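Long-range contacts in probable benzoylformate decarboxylase (Rhodococcus jostii, PDB 7ORX), which probably acts as a thiamine diphosphate-dependent enzyme, with four chains in its assembly and two cofactor-binding domains flanking a central Rossmann-like domain in each: residues A52-A57 with G83-S88; G59-T64 with H92-V97. All coordinates share one frame; numbering follows the deposited sequence.

Contact 1: residues A52-A57 with G83-S88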
loop_
_atom_site.group_PDB
_atom_site.type_symbol
_atom_site.label_atom_id
_atom_site.label_comp_id
_atom_site.label_asym_id
_atom_site.label_seq_id
_atom_site.Cartn_x
_atom_site.Cartn_y
_atom_site.Cartn_z
ATOM N N ALA C 52 6.741 -16.890 17.755
ATOM C CA ALA C 52 6.641 -18.281 18.222
ATOM C C ALA C 52 5.225 -18.798 17.966
ATOM O O ALA C 52 5.098 -19.888 17.386
ATOM C CB ALA C 52 7.016 -18.342 19.686
ATOM N N VAL C 53 4.203 -18.037 18.372
ATOM C CA VAL C 53 2.780 -18.426 18.161
ATOM C C VAL C 53 2.593 -18.813 16.695
ATOM O O VAL C 53 2.000 -19.829 16.355
ATOM C CB VAL C 53 1.865 -17.245 18.497
ATOM C CG1 VAL C 53 0.470 -17.402 17.910
ATOM C CG2 VAL C 53 1.822 -16.992 19.985
ATOM N N LEU C 54 3.086 -17.960 15.840
ATOM C CA LEU C 54 2.701 -18.056 14.440
ATOM C C LEU C 54 3.503 -19.187 13.802
ATOM O O LEU C 54 2.912 -19.975 13.031
ATOM C CB LEU C 54 2.933 -16.692 13.815
ATOM C CG LEU C 54 2.280 -16.608 12.462
ATOM C CD1 LEU C 54 1.465 -15.338 12.371
ATOM C CD2 LEU C 54 3.347 -16.767 11.373
ATOM N N SER C 55 4.776 -19.305 14.153
ATOM C CA SER C 55 5.626 -20.434 13.692
ATOM C C SER C 55 5.097 -21.777 14.222
ATOM O O SER C 55 5.148 -22.751 13.454
ATOM C CB SER C 55 7.045 -20.222 14.094
ATOM O OG SER C 55 7.663 -19.224 13.304
ATOM N N MET C 56 4.604 -21.841 15.469
ATOM C CA MET C 56 3.926 -23.047 16.011
ATOM C C MET C 56 2.717 -23.383 15.116
ATOM O O MET C 56 2.526 -24.555 14.763
ATOM C CB MET C 56 3.438 -22.830 17.448
ATOM C CG MET C 56 4.417 -23.240 18.502
ATOM S SD MET C 56 4.037 -22.603 20.195
ATOM C CE MET C 56 2.355 -23.164 20.253
ATOM N N ALA C 57 1.912 -22.367 14.774
ATOM C CA ALA C 57 0.709 -22.530 13.957
ATOM C C ALA C 57 1.145 -23.089 12.613
ATOM O O ALA C 57 0.495 -23.993 12.111
ATOM C CB ALA C 57 0.014 -21.206 13.821
ATOM N N GLY C 83 7.905 -11.440 10.415
ATOM C CA GLY C 83 9.061 -12.291 10.066
ATOM C C GLY C 83 8.615 -13.717 9.827
ATOM O O GLY C 83 8.919 -14.290 8.741
ATOM N N ALA C 84 7.878 -14.276 10.795
ATOM C CA ALA C 84 7.425 -15.681 10.737
ATOM C C ALA C 84 6.540 -15.871 9.506
ATOM O O ALA C 84 6.704 -16.868 8.817
ATOM C CB ALA C 84 6.743 -16.023 12.019
ATOM N N LEU C 85 5.704 -14.880 9.216
ATOM C CA LEU C 85 4.669 -14.923 8.151
ATOM C C LEU C 85 5.332 -15.091 6.781
ATOM O O LEU C 85 4.712 -15.715 5.923
ATOM C CB LEU C 85 3.858 -13.629 8.236
ATOM C CG LEU C 85 2.375 -13.741 7.984
ATOM C CD1 LEU C 85 1.806 -15.082 8.427
ATOM C CD2 LEU C 85 1.662 -12.594 8.671
ATOM N N THR C 86 6.546 -14.574 6.587
ATOM C CA THR C 86 7.308 -14.757 5.323
ATOM C C THR C 86 7.460 -16.256 5.030
ATOM O O THR C 86 7.363 -16.640 3.852
ATOM C CB THR C 86 8.700 -14.097 5.359
ATOM O OG1 THR C 86 9.603 -14.731 6.303
ATOM C CG2 THR C 86 8.595 -12.599 5.592
ATOM N N ASN C 87 7.751 -17.072 6.044
ATOM C CA ASN C 87 7.969 -18.519 5.823
ATOM C C ASN C 87 6.652 -19.114 5.324
ATOM O O ASN C 87 6.697 -19.938 4.413
ATOM C CB ASN C 87 8.534 -19.226 7.066
ATOM C CG ASN C 87 10.018 -18.950 7.229
ATOM O OD1 ASN C 87 10.786 -19.005 6.273
ATOM N ND2 ASN C 87 10.449 -18.642 8.433
ATOM N N SER C 88 5.526 -18.658 5.884
ATOM C CA SER C 88 4.166 -19.169 5.555
ATOM C C SER C 88 3.857 -18.944 4.072
ATOM O O SER C 88 3.314 -19.857 3.431
ATOM C CB SER C 88 3.164 -18.551 6.455
ATOM O OG SER C 88 3.618 -18.661 7.819
#

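Contact 2: residues G59-T64 with H92-V97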
loop_
_atom_site.group_PDB
_atom_site.type_symbol
_atom_site.label_atom_id
_atom_site.label_comp_id
_atom_site.label_asym_id
_atom_site.label_seq_id
_atom_site.Cartn_x
_atom_site.Cartn_y
_atom_site.Cartn_z
ATOM N N GLY C 59 3.894 -24.872 11.822
ATOM C CA GLY C 59 4.270 -26.282 11.940
ATOM C C GLY C 59 3.039 -27.157 12.016
ATOM O O GLY C 59 2.988 -28.216 11.370
ATOM N N TYR C 60 2.069 -26.735 12.804
ATOM C CA TYR C 60 0.824 -27.512 13.002
ATOM C C TYR C 60 0.136 -27.680 11.633
ATOM O O TYR C 60 -0.309 -28.771 11.258
ATOM C CB TYR C 60 -0.061 -26.803 14.023
ATOM C CG TYR C 60 -1.267 -27.606 14.397
ATOM C CD1 TYR C 60 -2.436 -27.491 13.675
ATOM C CD2 TYR C 60 -1.230 -28.489 15.462
ATOM C CE1 TYR C 60 -3.540 -28.252 13.987
ATOM C CE2 TYR C 60 -2.333 -29.255 15.785
ATOM C CZ TYR C 60 -3.507 -29.115 15.057
ATOM O OH TYR C 60 -4.601 -29.848 15.380
ATOM N N SER C 61 0.115 -26.599 10.872
ATOM C CA SER C 61 -0.507 -26.557 9.546
ATOM C C SER C 61 0.219 -27.465 8.553
ATOM O O SER C 61 -0.428 -28.145 7.764
ATOM C CB SER C 61 -0.557 -25.159 9.065
ATOM O OG SER C 61 -0.771 -25.156 7.659
ATOM N N LEU C 62 1.535 -27.441 8.554
ATOM C CA LEU C 62 2.349 -28.195 7.569
ATOM C C LEU C 62 2.115 -29.693 7.747
ATOM O O LEU C 62 2.050 -30.422 6.756
ATOM C CB LEU C 62 3.825 -27.839 7.762
ATOM C CG LEU C 62 4.204 -26.464 7.235
ATOM C CD1 LEU C 62 5.500 -25.958 7.848
ATOM C CD2 LEU C 62 4.330 -26.519 5.745
ATOM N N VAL C 63 1.966 -30.147 8.975
ATOM C CA VAL C 63 1.818 -31.598 9.204
ATOM C C VAL C 63 0.426 -32.024 8.762
ATOM O O VAL C 63 0.342 -33.063 8.078
ATOM C CB VAL C 63 2.103 -31.953 10.660
ATOM C CG1 VAL C 63 1.712 -33.395 10.932
ATOM C CG2 VAL C 63 3.555 -31.678 11.036
ATOM N N THR C 64 -0.603 -31.239 9.112
ATOM C CA THR C 64 -2.024 -31.613 8.919
ATOM C C THR C 64 -2.449 -31.344 7.479
ATOM O O THR C 64 -3.264 -32.120 6.978
ATOM C CB THR C 64 -2.949 -30.847 9.870
ATOM O OG1 THR C 64 -2.809 -29.460 9.591
ATOM C CG2 THR C 64 -2.645 -31.065 11.337
ATOM N N HIS C 92 3.473 -22.086 1.369
ATOM C CA HIS C 92 2.058 -22.182 0.919
ATOM C C HIS C 92 1.237 -22.739 2.075
ATOM O O HIS C 92 0.526 -23.767 1.877
ATOM C CB HIS C 92 1.915 -23.025 -0.374
ATOM C CG HIS C 92 2.591 -22.425 -1.560
ATOM N ND1 HIS C 92 2.409 -21.113 -1.906
ATOM C CD2 HIS C 92 3.375 -22.978 -2.504
ATOM C CE1 HIS C 92 3.123 -20.855 -2.979
ATOM N NE2 HIS C 92 3.721 -21.989 -3.371
ATOM N N SER C 93 1.345 -22.070 3.214
ATOM C CA SER C 93 0.693 -22.469 4.475
ATOM C C SER C 93 -0.580 -21.667 4.696
ATOM O O SER C 93 -0.529 -20.431 4.758
ATOM C CB SER C 93 1.651 -22.341 5.619
ATOM O OG SER C 93 2.225 -23.624 5.865
ATOM N N PRO C 94 -1.748 -22.344 4.767
ATOM C CA PRO C 94 -3.029 -21.669 4.927
ATOM C C PRO C 94 -3.328 -21.193 6.341
ATOM O O PRO C 94 -4.321 -21.571 6.867
ATOM C CB PRO C 94 -4.037 -22.743 4.484
ATOM C CG PRO C 94 -3.368 -24.035 4.781
ATOM C CD PRO C 94 -1.890 -23.788 4.563
ATOM N N LEU C 95 -2.475 -20.359 6.925
ATOM C CA LEU C 95 -2.746 -19.706 8.229
ATOM C C LEU C 95 -3.838 -18.658 8.042
ATOM O O LEU C 95 -3.730 -17.801 7.134
ATOM C CB LEU C 95 -1.497 -18.994 8.743
ATOM C CG LEU C 95 -0.260 -19.866 8.932
ATOM C CD1 LEU C 95 0.854 -19.058 9.627
ATOM C CD2 LEU C 95 -0.585 -21.102 9.750
ATOM N N VAL C 96 -4.810 -18.654 8.935
ATOM C CA VAL C 96 -5.851 -17.599 9.010
ATOM C C VAL C 96 -5.526 -16.754 10.238
ATOM O O VAL C 96 -5.734 -17.224 11.351
ATOM C CB VAL C 96 -7.208 -18.277 9.128
ATOM C CG1 VAL C 96 -8.290 -17.236 9.227
ATOM C CG2 VAL C 96 -7.426 -19.249 7.991
ATOM N N VAL C 97 -4.969 -15.578 10.059
ATOM C CA VAL C 97 -4.489 -14.796 11.219
ATOM C C VAL C 97 -5.521 -13.718 11.515
ATOM O O VAL C 97 -5.641 -12.817 10.697
ATOM C CB VAL C 97 -3.143 -14.158 10.869
ATOM C CG1 VAL C 97 -2.571 -13.352 12.023
ATOM C CG2 VAL C 97 -2.164 -15.194 10.366
#

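Contact 1: residues A52-A57 with G83-S88
Two helices of the N-terminal thiamine diphosphate-binding domain, 50-64 and 82-90, lie side by side here, joined chiefly by Leu54 of the first and Ala84 of the second. The segments run almost parallel, their axes 9.0 Å apart and 15° from alignment, a spacing consistent with the small side chain of Ala84 at the interface. Leu54 spans the gap: with CG anti to its backbone N (chi1 -167°), it sends CD2 to Ala84 CB at 3.5 Å. The same methyl lies 3.7 Å from the backbone N of the next residue, Leu85, and reaches Ser88 OG, one turn on from Ala84, at 4.0 Å. Leu85 starts out beside the interface, but its end swings in, so that its CD1 meets both methyls of Leu54 and the two side chains cross at about a right angle. Ser55 OG also rests 3.6 Å from Ala84 CB as a van der Waals neighbour, roughly perpendicular to the approach of Leu54; this hydroxyl is hydrogen-bonded to Gly407 O and only weakly to Gly51 O. Helix 82-90 is the longer of two helices in the crossover connection between the parallel strands 68-73 and 95-101, and helices 50-64 and 82-90 both pack on one face of that sheet, where Leu54 touches Leu95 and Val97. The side chain of Ala84 is about 9 Å from a bound thiamine diphosphate, too far to touch it. Thr86 OG1 bonds back to Gly83 O at 2.6 Å, meeting the carbonyl at a C=O...OG1 angle of 163°, while Thr86 N grips the same oxygen. Thr86 packs on Ser76 of the second subunit, and Asn87 is tied through both ends of its amide to Ser403 N and Gly405 O.

Contact 2: residues G59-T64 with H92-V97
Two buried serine hydroxyls come near each other without bonding: Ser61 OG and Ser93 OG are 3.8 Å apart, and no hydrogen bond joins the segments. Each has its polar partner on another residue. Ser93 OG is hydrogen-bonded to Asp58 OD1, about one turn before Ser61 on helix 50-64, and weakly to Ser91 OG; Ser61 OG, carried anti to its own backbone N (chi1 162°), makes a weak bond to Glu66 O. What remains between the segments is van der Waals contact. Ser61 OG lies 3.6 Å from Pro94 CD, and Ser61 CB is 4.1 Å from Leu95 CD2. From the next position on the helix, Leu62 bends its end inward and lays CD2 against Ser93 OG at 3.6 Å, with CG close behind. The opposing backbone is sharply bent. His92, with positive phi, ends helix 82-90 in a Schellman motif, and its ring is hydrogen-bonded to Glu307 through NE2 and to the carbonyl of Lys154 through ND1. Pro94 then forms the centre of an inverse gamma turn, closed by a weak Leu95 N to Ser93 O bond of 2.9 Å. Leu95 then enters the sheet, its backbone hydrogen-bonded to Val157, and the last turns of helix 50-64 cover the helix-to-strand junction of a beta-alpha-beta crossover in the parallel alpha/beta fold of a thiamine diphosphate-binding domain.

How the contacts relate
Both contacts are buried and both draw on helix 50-64, contact 1 near its start and contact 2 in its closing turns. Their other sides follow each other in the chain, helix 82-90 leading into strand 95-101, and a probable hydrogen bond from Ser93 N to Ser88 O (3.0 Å) joins them. Leu95 bridges the two, since its CD1 packs on Leu54 CD2 and Ser88 OG of contact 1. The chemistry differs with place: contact 1 is helix-on-helix and mostly aliphatic, with Ala84 about 9 Å from a cofactor and Thr86 packed on a second subunit, whereas contact 2 sets a helix against a turn through serine hydroxyls and touches no other chain.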